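Local coordinates for protein probable porin (Pseudomonas aeruginosa, PDB 4FSO) that probably forms an outer-membrane pore of the OprD porin family, a beta-barrel channel through which small solutes can cross, at residues P124-L129 with A195-Y200; D174-C179 with Y290-N295; V218-Y223 with E247-A252. All coordinates share one frame; numbering follows the deposited sequence.

Contact 1: residues P124-L129 with A195-Y200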
ATOM      1  N   PRO A 124       6.589   2.650   6.849  1.00 38.07           N
ATOM      2  CA  PRO A 124       5.498   3.632   6.823  1.00 27.49           C
ATOM      3  C   PRO A 124       4.238   3.069   6.162  1.00 24.46           C
ATOM      4  O   PRO A 124       4.341   2.349   5.179  1.00 21.30           O
ATOM      5  CB  PRO A 124       6.077   4.781   5.985  1.00 18.39           C
ATOM      6  CG  PRO A 124       7.568   4.511   5.905  1.00 27.47           C
ATOM      7  CD  PRO A 124       7.698   3.030   5.960  1.00 32.76           C
ATOM      8  N   ASP A 125       3.075   3.379   6.721  1.00 31.90           N
ATOM      9  CA  ASP A 125       1.811   3.032   6.098  1.00 33.70           C
ATOM     10  C   ASP A 125       0.849   4.211   6.181  1.00 33.22           C
ATOM     11  O   ASP A 125       0.227   4.439   7.211  1.00 34.47           O
ATOM     12  CB  ASP A 125       1.195   1.810   6.762  1.00 40.68           C
ATOM     13  CG  ASP A 125       0.290   1.046   5.828  1.00 54.52           C
ATOM     14  OD1 ASP A 125       0.552   1.061   4.604  1.00 58.98           O
ATOM     15  OD2 ASP A 125      -0.675   0.423   6.315  1.00 68.16           O
ATOM     16  N   MET A 126       0.730   4.958   5.086  1.00 37.89           N
ATOM     17  CA  MET A 126      -0.025   6.218   5.080  1.00 33.31           C
ATOM     18  C   MET A 126      -0.299   6.656   3.627  1.00 32.31           C
ATOM     19  O   MET A 126       0.391   6.209   2.723  1.00 34.59           O
ATOM     20  CB  MET A 126       0.771   7.292   5.840  1.00 31.67           C
ATOM     21  CG  MET A 126       2.249   7.392   5.436  1.00 25.05           C
ATOM     22  SD  MET A 126       2.917   9.035   5.689  1.00 57.56           S
ATOM     23  CE  MET A 126       1.641  10.050   4.856  1.00 26.82           C
ATOM     24  N   PRO A 127      -1.297   7.531   3.397  1.00 34.34           N
ATOM     25  CA  PRO A 127      -1.686   7.911   2.022  1.00 38.80           C
ATOM     26  C   PRO A 127      -0.559   8.358   1.074  1.00 42.13           C
ATOM     27  O   PRO A 127      -0.618   8.031  -0.110  1.00 48.04           O
ATOM     28  CB  PRO A 127      -2.690   9.053   2.254  1.00 26.27           C
ATOM     29  CG  PRO A 127      -3.342   8.656   3.541  1.00 17.59           C
ATOM     30  CD  PRO A 127      -2.177   8.177   4.386  1.00 25.76           C
ATOM     31  N   LEU A 128       0.441   9.083   1.574  1.00 37.22           N
ATOM     32  CA  LEU A 128       1.540   9.536   0.730  1.00 22.62           C
ATOM     33  C   LEU A 128       2.601   8.426   0.535  1.00 26.19           C
ATOM     34  O   LEU A 128       3.404   8.468  -0.406  1.00 27.61           O
ATOM     35  CB  LEU A 128       2.133  10.836   1.296  1.00 27.24           C
ATOM     36  CG  LEU A 128       1.516  12.210   0.932  1.00 25.68           C
ATOM     37  CD1 LEU A 128       0.045  12.180   0.625  1.00 23.47           C
ATOM     38  CD2 LEU A 128       1.745  13.206   2.035  1.00 16.87           C
ATOM     39  N   LEU A 129       2.579   7.424   1.414  1.00 24.98           N
ATOM     40  CA  LEU A 129       3.480   6.270   1.314  1.00 28.92           C
ATOM     41  C   LEU A 129       2.860   4.983   1.921  1.00 33.57           C
ATOM     42  O   LEU A 129       2.905   4.762   3.143  1.00 28.33           O
ATOM     43  CB  LEU A 129       4.845   6.586   1.964  1.00 23.14           C
ATOM     44  CG  LEU A 129       6.123   5.830   1.527  1.00 40.63           C
ATOM     45  CD1 LEU A 129       7.305   6.172   2.430  1.00 42.11           C
ATOM     46  CD2 LEU A 129       5.974   4.306   1.448  1.00 37.61           C
ATOM     47  N   ALA A 195       6.358  14.155   4.985  1.00 33.96           N
ATOM     48  CA  ALA A 195       4.901  14.140   4.922  1.00 32.34           C
ATOM     49  C   ALA A 195       4.393  14.680   6.237  1.00 31.99           C
ATOM     50  O   ALA A 195       5.100  14.637   7.246  1.00 35.62           O
ATOM     51  CB  ALA A 195       4.366  12.746   4.681  1.00 22.03           C
ATOM     52  N   TYR A 196       3.185  15.221   6.223  1.00 22.17           N
ATOM     53  CA  TYR A 196       2.573  15.738   7.438  1.00 33.18           C
ATOM     54  C   TYR A 196       1.140  15.408   7.197  1.00 33.66           C
ATOM     55  O   TYR A 196       0.668  15.556   6.063  1.00 32.19           O
ATOM     56  CB  TYR A 196       2.746  17.262   7.576  1.00 33.19           C
ATOM     57  CG  TYR A 196       4.194  17.709   7.517  1.00 54.41           C
ATOM     58  CD1 TYR A 196       4.813  18.006   6.296  1.00 40.25           C
ATOM     59  CD2 TYR A 196       4.952  17.829   8.685  1.00 69.02           C
ATOM     60  CE1 TYR A 196       6.138  18.401   6.244  1.00 42.51           C
ATOM     61  CE2 TYR A 196       6.285  18.233   8.644  1.00 63.59           C
ATOM     62  CZ  TYR A 196       6.873  18.510   7.425  1.00 58.88           C
ATOM     63  OH  TYR A 196       8.194  18.901   7.399  1.00 63.10           O
ATOM     64  N   GLN A 197       0.442  14.969   8.239  1.00 23.31           N
ATOM     65  CA  GLN A 197      -0.908  14.478   8.048  1.00 18.12           C
ATOM     66  C   GLN A 197      -1.817  14.834   9.213  1.00 20.58           C
ATOM     67  O   GLN A 197      -1.398  14.848  10.359  1.00 32.28           O
ATOM     68  CB  GLN A 197      -0.842  12.969   7.821  1.00 21.42           C
ATOM     69  CG  GLN A 197      -2.159  12.231   7.643  1.00 32.03           C
ATOM     70  CD  GLN A 197      -1.953  10.712   7.500  1.00 43.59           C
ATOM     71  OE1 GLN A 197      -0.829  10.238   7.255  1.00 55.87           O
ATOM     72  NE2 GLN A 197      -3.030   9.949   7.672  1.00 24.51           N
ATOM     73  N   LEU A 198      -3.079  15.111   8.908  1.00 42.13           N
ATOM     74  CA  LEU A 198      -4.079  15.344   9.939  1.00 37.50           C
ATOM     75  C   LEU A 198      -5.300  14.444   9.719  1.00 23.94           C
ATOM     76  O   LEU A 198      -5.884  14.446   8.649  1.00 33.52           O
ATOM     77  CB  LEU A 198      -4.472  16.819   9.940  1.00 35.95           C
ATOM     78  CG  LEU A 198      -5.157  17.357  11.192  1.00 60.58           C
ATOM     79  CD1 LEU A 198      -5.169  18.860  11.122  1.00 69.05           C
ATOM     80  CD2 LEU A 198      -6.588  16.848  11.342  1.00 72.30           C
ATOM     81  N   ASP A 199      -5.686  13.696  10.746  1.00 28.29           N
ATOM     82  CA  ASP A 199      -6.836  12.781  10.675  1.00 43.37           C
ATOM     83  C   ASP A 199      -7.954  13.226  11.610  1.00 46.94           C
ATOM     84  O   ASP A 199      -7.781  13.209  12.825  1.00 53.52           O
ATOM     85  CB  ASP A 199      -6.429  11.360  11.087  1.00 51.32           C
ATOM     86  CG  ASP A 199      -5.522  10.691  10.079  1.00 64.92           C
ATOM     87  OD1 ASP A 199      -5.739  10.920   8.868  1.00 62.41           O
ATOM     88  OD2 ASP A 199      -4.599   9.936  10.498  1.00 71.85           O
ATOM     89  N   TYR A 200      -9.103  13.610  11.061  1.00 42.72           N
ATOM     90  CA  TYR A 200     -10.219  14.051  11.897  1.00 22.36           C
ATOM     91  C   TYR A 200     -11.299  12.997  11.838  1.00 30.54           C
ATOM     92  O   TYR A 200     -11.841  12.728  10.767  1.00 35.25           O
ATOM     93  CB  TYR A 200     -10.754  15.375  11.386  1.00 29.24           C
ATOM     94  CG  TYR A 200     -11.884  15.977  12.207  1.00 58.40           C
ATOM     95  CD1 TYR A 200     -12.143  15.558  13.511  1.00 65.79           C
ATOM     96  CD2 TYR A 200     -12.692  16.973  11.668  1.00 56.43           C
ATOM     97  CE1 TYR A 200     -13.184  16.118  14.246  1.00 70.85           C
ATOM     98  CE2 TYR A 200     -13.719  17.536  12.391  1.00 57.91           C
ATOM     99  CZ  TYR A 200     -13.966  17.112  13.674  1.00 67.31           C
ATOM    100  OH  TYR A 200     -15.004  17.690  14.373  1.00 62.31           O
TER
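The flat side-chain amide of Gln197 is approached obliquely from one side by Pro127 and met by Met126 round its oxygen end. Pro127 CD lies off the amide plane, 3.8 Å from both Gln197 OE1 and NE2, and the proline ring crosses the glutamine chain at about a right angle. Met126 runs past the glutamine in the opposite direction, with its CE 3.4 Å from Gln197 OE1 and its CB also beside that oxygen. At the nitrogen edge the partner comes from the same strand: Gln197 NE2 donates to Asp199 OD1 over 3.1 Å at 162°, close to the amide plane and on the syn side of the carboxylate. This bond fixes the rotation of the amide and turns its oxygen toward Met126. Asp199 OD1 has a second hydrogen-bond partner in Gln209, so two amides grip it.

Glutamine suits this place because its extended chain, with CG anti to the backbone N (chi1 178°), carries the amide away from the strand to the turn. Ala195, two residues earlier, is small enough to admit two apolar ends: Met126 CE, brought over by a bend at chi3 (-50°), and Leu128 CD2, each 3.8 Å from Ala195 CB. Pro127 fits the second position of the type I turn from Met126 to Leu129, which suits a proline's restricted phi; Met126 N also donates to Leu129 O, pairing the two ends of the turn.

Strand 193-203 lies between strands 154-165 and 206-215 in the barrel wall. Ala195 and Gln197 meet a turn that also packs on Gln209, Ala211 and Tyr223 of the next strands, while Leu129 touches Phe141 of strand 140-142, consistent with a loop folded inward against the wall, as in OprD porins.

Contact 2: residues D174-C179 with Y290-N295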
ATOM      1  N   ASP A 174      19.278   5.824  -1.491  1.00 65.75           N
ATOM      2  CA  ASP A 174      18.479   7.044  -1.481  1.00 54.10           C
ATOM      3  C   ASP A 174      17.110   6.930  -2.146  1.00 43.50           C
ATOM      4  O   ASP A 174      16.951   6.237  -3.153  1.00 40.20           O
ATOM      5  CB  ASP A 174      19.248   8.185  -2.114  1.00 52.89           C
ATOM      6  CG  ASP A 174      19.035   9.462  -1.381  1.00 65.52           C
ATOM      7  OD1 ASP A 174      17.883   9.671  -0.914  1.00 75.97           O
ATOM      8  OD2 ASP A 174      20.012  10.230  -1.247  1.00 64.61           O
ATOM      9  N   ILE A 175      16.137   7.649  -1.586  1.00 43.52           N
ATOM     10  CA  ILE A 175      14.728   7.481  -1.939  1.00 28.58           C
ATOM     11  C   ILE A 175      14.400   7.877  -3.382  1.00 31.35           C
ATOM     12  O   ILE A 175      14.906   8.858  -3.913  1.00 39.72           O
ATOM     13  CB  ILE A 175      13.852   8.230  -0.957  1.00 27.38           C
ATOM     14  CG1 ILE A 175      14.285   7.879   0.470  1.00 24.89           C
ATOM     15  CG2 ILE A 175      12.383   7.946  -1.212  1.00 17.31           C
ATOM     16  CD1 ILE A 175      13.179   8.027   1.527  1.00 14.54           C
ATOM     17  N   ARG A 176      13.551   7.082  -4.009  1.00 36.43           N
ATOM     18  CA  ARG A 176      13.384   7.108  -5.447  1.00 32.65           C
ATOM     19  C   ARG A 176      11.956   7.289  -5.840  1.00 33.96           C
ATOM     20  O   ARG A 176      11.027   6.836  -5.169  1.00 32.70           O
ATOM     21  CB  ARG A 176      13.833   5.783  -6.052  1.00 47.28           C
ATOM     22  CG  ARG A 176      15.257   5.748  -6.467  1.00 52.51           C
ATOM     23  CD  ARG A 176      15.754   4.330  -6.547  1.00 60.75           C
ATOM     24  NE  ARG A 176      17.108   4.306  -7.094  1.00 77.49           N
ATOM     25  CZ  ARG A 176      18.197   4.716  -6.441  1.00 81.54           C
ATOM     26  NH1 ARG A 176      18.111   5.196  -5.197  1.00 60.37           N
ATOM     27  NH2 ARG A 176      19.382   4.648  -7.039  1.00 90.56           N
ATOM     28  N   LEU A 177      11.812   7.937  -6.979  1.00 32.35           N
ATOM     29  CA  LEU A 177      10.550   8.084  -7.634  1.00 21.57           C
ATOM     30  C   LEU A 177      10.249   6.762  -8.312  1.00 33.30           C
ATOM     31  O   LEU A 177      11.112   6.173  -8.972  1.00 43.73           O
ATOM     32  CB  LEU A 177      10.675   9.180  -8.675  1.00 29.03           C
ATOM     33  CG  LEU A 177       9.398   9.461  -9.443  1.00 34.71           C
ATOM     34  CD1 LEU A 177       8.371  10.103  -8.535  1.00 33.20           C
ATOM     35  CD2 LEU A 177       9.743  10.347 -10.593  1.00 42.99           C
ATOM     36  N   HIS A 178       9.025   6.279  -8.144  1.00 36.87           N
ATOM     37  CA  HIS A 178       8.621   5.076  -8.838  1.00 25.27           C
ATOM     38  C   HIS A 178       8.619   5.384 -10.331  1.00 36.86           C
ATOM     39  O   HIS A 178       8.199   6.469 -10.763  1.00 31.36           O
ATOM     40  CB  HIS A 178       7.240   4.628  -8.390  1.00 29.60           C
ATOM     41  CG  HIS A 178       6.753   3.404  -9.110  1.00 54.19           C
ATOM     42  ND1 HIS A 178       5.884   3.467 -10.178  1.00 41.54           N
ATOM     43  CD2 HIS A 178       7.043   2.097  -8.927  1.00 62.72           C
ATOM     44  CE1 HIS A 178       5.648   2.241 -10.614  1.00 53.43           C
ATOM     45  NE2 HIS A 178       6.336   1.394  -9.875  1.00 63.27           N
ATOM     46  N   CYS A 179       9.088   4.432 -11.121  1.00 29.55           N
ATOM     47  CA  CYS A 179       9.347   4.710 -12.516  1.00 42.47           C
ATOM     48  C   CYS A 179       9.048   3.483 -13.370  1.00 51.47           C
ATOM     49  O   CYS A 179       9.150   3.528 -14.599  1.00 59.25           O
ATOM     50  CB  CYS A 179      10.817   5.133 -12.683  1.00 42.87           C
ATOM     51  SG  CYS A 179      11.974   3.741 -12.884  1.00 66.77           S
ATOM     52  N   TYR A 290       4.736   8.519  -7.147  1.00 23.80           N
ATOM     53  CA  TYR A 290       4.860   7.945  -5.822  1.00 29.78           C
ATOM     54  C   TYR A 290       6.214   7.293  -5.660  1.00 34.33           C
ATOM     55  O   TYR A 290       6.976   7.203  -6.626  1.00 37.53           O
ATOM     56  CB  TYR A 290       3.750   6.951  -5.520  1.00 32.22           C
ATOM     57  CG  TYR A 290       3.519   5.864  -6.549  1.00 41.14           C
ATOM     58  CD1 TYR A 290       2.790   6.124  -7.703  1.00 38.65           C
ATOM     59  CD2 TYR A 290       3.973   4.555  -6.338  1.00 47.39           C
ATOM     60  CE1 TYR A 290       2.532   5.137  -8.628  1.00 43.77           C
ATOM     61  CE2 TYR A 290       3.724   3.543  -7.273  1.00 39.09           C
ATOM     62  CZ  TYR A 290       2.995   3.848  -8.417  1.00 46.28           C
ATOM     63  OH  TYR A 290       2.711   2.889  -9.362  1.00 38.13           O
ATOM     64  N   LEU A 291       6.509   6.851  -4.436  1.00 31.92           N
ATOM     65  CA  LEU A 291       7.832   6.302  -4.104  1.00 26.20           C
ATOM     66  C   LEU A 291       8.032   4.847  -4.552  1.00 27.91           C
ATOM     67  O   LEU A 291       7.133   3.998  -4.428  1.00 24.83           O
ATOM     68  CB  LEU A 291       8.086   6.394  -2.599  1.00 20.43           C
ATOM     69  CG  LEU A 291       8.026   7.817  -2.070  1.00 28.03           C
ATOM     70  CD1 LEU A 291       8.440   7.839  -0.604  1.00 20.32           C
ATOM     71  CD2 LEU A 291       8.888   8.744  -2.952  1.00 22.02           C
ATOM     72  N   ASP A 292       9.215   4.575  -5.093  1.00 22.43           N
ATOM     73  CA  ASP A 292       9.647   3.209  -5.304  1.00 33.20           C
ATOM     74  C   ASP A 292       9.614   2.499  -3.940  1.00 37.69           C
ATOM     75  O   ASP A 292      10.118   3.028  -2.943  1.00 35.22           O
ATOM     76  CB  ASP A 292      11.057   3.210  -5.876  1.00 36.29           C
ATOM     77  CG  ASP A 292      11.356   1.974  -6.677  1.00 50.70           C
ATOM     78  OD1 ASP A 292      10.578   1.014  -6.596  1.00 48.38           O
ATOM     79  OD2 ASP A 292      12.368   1.962  -7.402  1.00 80.90           O
ATOM     80  N   GLY A 293       9.010   1.316  -3.897  1.00 30.42           N
ATOM     81  CA  GLY A 293       8.820   0.610  -2.647  1.00 37.56           C
ATOM     82  C   GLY A 293       7.487   0.928  -2.001  1.00 45.73           C
ATOM     83  O   GLY A 293       7.247   0.605  -0.841  1.00 52.86           O
ATOM     84  N   SER A 294       6.616   1.582  -2.757  1.00 45.26           N
ATOM     85  CA  SER A 294       5.267   1.846  -2.288  1.00 32.92           C
ATOM     86  C   SER A 294       4.242   1.463  -3.344  1.00 34.81           C
ATOM     87  O   SER A 294       4.589   1.083  -4.463  1.00 23.54           O
ATOM     88  CB  SER A 294       5.089   3.322  -1.907  1.00 23.20           C
ATOM     89  OG  SER A 294       4.966   4.146  -3.051  1.00 35.12           O
ATOM     90  N   ASN A 295       2.973   1.555  -2.967  1.00 40.47           N
ATOM     91  CA  ASN A 295       1.891   1.436  -3.928  1.00 42.16           C
ATOM     92  C   ASN A 295       1.120   2.727  -3.880  1.00 45.07           C
ATOM     93  O   ASN A 295       0.974   3.315  -2.810  1.00 37.94           O
ATOM     94  CB  ASN A 295       0.945   0.283  -3.573  1.00 38.94           C
ATOM     95  CG  ASN A 295       1.682  -0.998  -3.228  1.00 46.80           C
ATOM     96  OD1 ASN A 295       2.629  -1.398  -3.927  1.00 50.60           O
ATOM     97  ND2 ASN A 295       1.247  -1.656  -2.147  1.00 29.50           N
TER
HETATM   98  O   HOH W   1       5.887   7.382  -9.807  1.00 27.90           O
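His178 and Tyr290 lie side by side and point the same way, their rings forming an offset stack with centroids 4.5 Å apart and planes at 13°. The displacement sets Tyr290 CE2 over the imidazole face, 3.5 Å from His178 CG. His178 CB comes over the phenol ring, nearer its root, in a CH-pi contact 4.1 Å from the Tyr290 centroid. The imidazole reaches this position because its CG is anti to the backbone N (chi1 178°), whereas Tyr290 folds its ring back between its own N and carbonyl carbon (chi1 51°). Flat rings suit two chains this close, since they can lie nearly parallel in little depth. Tyr290 OH is held by Asp306, and the Tyr290 side chain lies about 5 Å from a bound calcium ion.

The backbones beneath are joined by a single bridge, Leu177 with Leu291. His178 N gives a straight bond of 2.7 Å to Tyr290 O, in the carbonyl plane; Asp292 N reaches Arg176 O over 2.9 Å, tilted above the Arg176 carbonyl plane. Water 1 donates to His178 O and accepts from Tyr290 N, extending the backbone link. Two loops are thus joined, consistent with the inward-folded loops of OprD porins. A type II turn from Leu291 to Ser294 reverses the second loop, with Gly293 at its third position tolerating a positive phi, and Ser294 OG donates to Leu291 O.

On the other flank Arg176 and Asp292 meet through their aliphatic roots, CB to CB 3.8 Å. Their charged ends part company, the guanidinium making its salt bridge with Asp187. Ile175 CG2 touches Leu291 CD2 at 4.0 Å, the branched chains meeting at a slant beside Leu161, while Leu177 touches Tyr219 and Tyr184.

Contact 3: residues V218-Y223 with E247-A252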
ATOM      1  N   VAL A 218      11.873  16.654  -6.368  1.00 26.87           N
ATOM      2  CA  VAL A 218      11.202  15.863  -7.363  1.00 19.41           C
ATOM      3  C   VAL A 218       9.783  16.383  -7.443  1.00 27.09           C
ATOM      4  O   VAL A 218       9.344  16.867  -8.492  1.00 31.07           O
ATOM      5  CB  VAL A 218      11.209  14.385  -6.970  1.00 29.95           C
ATOM      6  CG1 VAL A 218      10.424  13.509  -7.997  1.00 12.77           C
ATOM      7  CG2 VAL A 218      12.648  13.916  -6.799  1.00 27.95           C
ATOM      8  N   TYR A 219       9.076  16.300  -6.321  1.00 23.06           N
ATOM      9  CA  TYR A 219       7.636  16.531  -6.333  1.00 17.55           C
ATOM     10  C   TYR A 219       7.070  16.865  -4.982  1.00 17.20           C
ATOM     11  O   TYR A 219       7.572  16.425  -3.934  1.00 17.19           O
ATOM     12  CB  TYR A 219       6.859  15.333  -6.949  1.00 25.33           C
ATOM     13  CG  TYR A 219       6.618  14.100  -6.051  1.00 25.90           C
ATOM     14  CD1 TYR A 219       5.542  14.045  -5.170  1.00 15.67           C
ATOM     15  CD2 TYR A 219       7.443  12.973  -6.135  1.00 29.10           C
ATOM     16  CE1 TYR A 219       5.315  12.931  -4.381  1.00 27.61           C
ATOM     17  CE2 TYR A 219       7.216  11.829  -5.352  1.00 19.63           C
ATOM     18  CZ  TYR A 219       6.155  11.812  -4.475  1.00 30.01           C
ATOM     19  OH  TYR A 219       5.944  10.692  -3.680  1.00 14.39           O
ATOM     20  N   ARG A 220       6.007  17.655  -5.032  1.00 28.67           N
ATOM     21  CA  ARG A 220       5.152  17.872  -3.881  1.00 26.26           C
ATOM     22  C   ARG A 220       3.757  17.297  -4.175  1.00 26.90           C
ATOM     23  O   ARG A 220       3.299  17.255  -5.324  1.00 27.93           O
ATOM     24  CB  ARG A 220       5.112  19.359  -3.479  1.00 24.46           C
ATOM     25  CG  ARG A 220       4.881  20.345  -4.616  1.00 40.10           C
ATOM     26  CD  ARG A 220       4.886  21.817  -4.121  1.00 86.89           C
ATOM     27  NE  ARG A 220       6.233  22.390  -3.965  1.00 82.99           N
ATOM     28  CZ  ARG A 220       6.721  23.400  -4.689  1.00 78.30           C
ATOM     29  NH1 ARG A 220       5.979  23.974  -5.629  1.00 72.78           N
ATOM     30  NH2 ARG A 220       7.956  23.842  -4.470  1.00 81.77           N
ATOM     31  N   GLN A 221       3.096  16.850  -3.121  1.00 17.62           N
ATOM     32  CA  GLN A 221       1.844  16.160  -3.243  1.00 21.55           C
ATOM     33  C   GLN A 221       0.930  16.510  -2.054  1.00 24.73           C
ATOM     34  O   GLN A 221       1.361  16.497  -0.903  1.00 31.36           O
ATOM     35  CB  GLN A 221       2.142  14.652  -3.315  1.00 20.81           C
ATOM     36  CG  GLN A 221       0.956  13.750  -3.615  1.00 24.16           C
ATOM     37  CD  GLN A 221       1.400  12.328  -3.982  1.00 34.20           C
ATOM     38  OE1 GLN A 221       1.504  11.445  -3.124  1.00 34.93           O
ATOM     39  NE2 GLN A 221       1.667  12.111  -5.262  1.00 33.03           N
ATOM     40  N   ARG A 222      -0.322  16.834  -2.342  1.00 32.50           N
ATOM     41  CA  ARG A 222      -1.328  17.042  -1.312  1.00 28.12           C
ATOM     42  C   ARG A 222      -2.368  15.935  -1.424  1.00 33.37           C
ATOM     43  O   ARG A 222      -2.564  15.343  -2.498  1.00 28.35           O
ATOM     44  CB  ARG A 222      -2.046  18.384  -1.493  1.00 38.02           C
ATOM     45  CG  ARG A 222      -1.183  19.626  -1.376  1.00 62.42           C
ATOM     46  CD  ARG A 222      -2.061  20.892  -1.360  1.00 74.05           C
ATOM     47  NE  ARG A 222      -2.598  21.247  -2.676  1.00 71.88           N
ATOM     48  CZ  ARG A 222      -3.771  21.848  -2.880  1.00 67.56           C
ATOM     49  NH1 ARG A 222      -4.566  22.155  -1.857  1.00 62.78           N
ATOM     50  NH2 ARG A 222      -4.155  22.135  -4.116  1.00 64.58           N
ATOM     51  N   TYR A 223      -3.057  15.691  -0.315  1.00 24.10           N
ATOM     52  CA  TYR A 223      -4.021  14.625  -0.247  1.00 25.75           C
ATOM     53  C   TYR A 223      -5.227  14.978   0.614  1.00 31.10           C
ATOM     54  O   TYR A 223      -5.074  15.512   1.699  1.00 50.62           O
ATOM     55  CB  TYR A 223      -3.353  13.371   0.308  1.00 22.00           C
ATOM     56  CG  TYR A 223      -4.345  12.303   0.725  1.00 33.79           C
ATOM     57  CD1 TYR A 223      -4.807  11.360  -0.193  1.00 29.81           C
ATOM     58  CD2 TYR A 223      -4.826  12.236   2.036  1.00 30.50           C
ATOM     59  CE1 TYR A 223      -5.716  10.366   0.184  1.00 31.08           C
ATOM     60  CE2 TYR A 223      -5.740  11.261   2.421  1.00 33.41           C
ATOM     61  CZ  TYR A 223      -6.178  10.326   1.494  1.00 35.89           C
ATOM     62  OH  TYR A 223      -7.081   9.367   1.879  1.00 32.13           O
ATOM     63  N   GLU A 247       2.796  18.048  -8.071  1.00 19.58           N
ATOM     64  CA  GLU A 247       3.539  18.771  -9.082  1.00 27.48           C
ATOM     65  C   GLU A 247       5.021  18.622  -8.808  1.00 33.56           C
ATOM     66  O   GLU A 247       5.407  18.249  -7.702  1.00 39.35           O
ATOM     67  CB  GLU A 247       3.168  20.242  -9.033  1.00 39.26           C
ATOM     68  CG  GLU A 247       3.512  20.844  -7.706  1.00 58.12           C
ATOM     69  CD  GLU A 247       2.996  22.246  -7.543  1.00 75.61           C
ATOM     70  OE1 GLU A 247       2.079  22.635  -8.304  1.00 83.51           O
ATOM     71  OE2 GLU A 247       3.514  22.955  -6.652  1.00 71.20           O
ATOM     72  N   ASP A 248       5.842  18.899  -9.821  1.00 38.39           N
ATOM     73  CA  ASP A 248       7.291  19.025  -9.645  1.00 38.05           C
ATOM     74  C   ASP A 248       7.646  20.052  -8.555  1.00 35.14           C
ATOM     75  O   ASP A 248       6.923  21.029  -8.347  1.00 37.65           O
ATOM     76  CB  ASP A 248       7.968  19.394 -10.973  1.00 34.71           C
ATOM     77  CG  ASP A 248       7.431  20.677 -11.576  1.00 47.10           C
ATOM     78  OD1 ASP A 248       6.239  20.706 -11.927  1.00 60.30           O
ATOM     79  OD2 ASP A 248       8.201  21.655 -11.724  1.00 58.59           O
ATOM     80  N   ALA A 249       8.759  19.828  -7.867  1.00 34.97           N
ATOM     81  CA  ALA A 249       9.156  20.664  -6.726  1.00 30.81           C
ATOM     82  C   ALA A 249      10.646  20.926  -6.786  1.00 40.86           C
ATOM     83  O   ALA A 249      11.393  20.083  -7.307  1.00 43.09           O
ATOM     84  CB  ALA A 249       8.814  19.967  -5.422  1.00 22.94           C
ATOM     85  N   GLY A 250      11.084  22.072  -6.255  1.00 27.58           N
ATOM     86  CA  GLY A 250      12.499  22.412  -6.286  1.00 16.93           C
ATOM     87  C   GLY A 250      13.193  22.250  -7.642  1.00 33.04           C
ATOM     88  O   GLY A 250      12.756  22.818  -8.659  1.00 36.74           O
ATOM     89  N   ALA A 251      14.268  21.459  -7.665  1.00 30.29           N
ATOM     90  CA  ALA A 251      15.058  21.254  -8.890  1.00 32.24           C
ATOM     91  C   ALA A 251      14.321  20.507 -10.000  1.00 38.65           C
ATOM     92  O   ALA A 251      14.770  20.519 -11.150  1.00 50.57           O
ATOM     93  CB  ALA A 251      16.383  20.543  -8.578  1.00 26.20           C
ATOM     94  N   ALA A 252      13.207  19.860  -9.640  1.00 35.16           N
ATOM     95  CA  ALA A 252      12.368  19.111 -10.575  1.00 33.62           C
ATOM     96  C   ALA A 252      13.210  18.074 -11.280  1.00 36.46           C
ATOM     97  O   ALA A 252      13.395  18.113 -12.498  1.00 35.98           O
ATOM     98  CB  ALA A 252      11.682  20.038 -11.589  1.00 25.53           C
TER
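Arg220 and Glu247 face each other as an antiparallel hydrogen-bonded pair, and two backbone bonds join them: Arg220 N to Glu247 O, 2.8 Å and nearly in line with the C=O, and Glu247 N to Arg220 O, 2.9 Å. One step on, Tyr219 and Asp248 form a non-hydrogen-bonded pair whose side chains diverge. Beyond it Ala249 N reaches Val218 O at 3.1 Å, but from 60° above the carbonyl plane, as the strand bends into a turn.

The charged contact lies on the face shared by Arg220 and Glu247. Arg220 NH1 donates to Glu247 OE2 in a salt bridge of 2.9 Å at 162°, leaving in the guanidinium plane but arriving on the anti side of a carboxylate turned 62° from it. A bend at chi3 brings the guanidinium back toward Glu247 and over Ala249. Long, flexible charged chains suit this exposed surface.

Nonpolar contact is carried by Ala249 and by the aliphatic roots of Arg220 and Glu247. Ala249 CB lies over one guanidinium face, 3.8 Å from Arg220 NE, and a methyl there leaves room for the arginine. Gly250 takes the second position of the type II' turn from Ala249 to Ala252, where the positive phi suits glycine.

Strands 219-231 and 236-248 form a beta hairpin of the porin barrel wall, and these residues join its open end.

Following the chain, residues 124-129 come first, then 174-179, before 195-200 closes contact 1. Contact 3 opens and closes afterwards, with 218-223 and 247-252, and only then does 290-295 complete contact 2. Contacts 1 and 2 therefore cross, contacts 1 and 3 follow in series, and contact 3 falls wholly within the span of contact 2. All three touch: Leu129 of contact 1 packs on Leu291 and Ser294, Pro127 and Leu128 rest on Tyr223, and Tyr219 meets Leu177, Tyr290 and Leu291. Strand 219-231 is touched by all three loop segments, 124-129, 174-179 and 290-295, which ties them to the barrel wall.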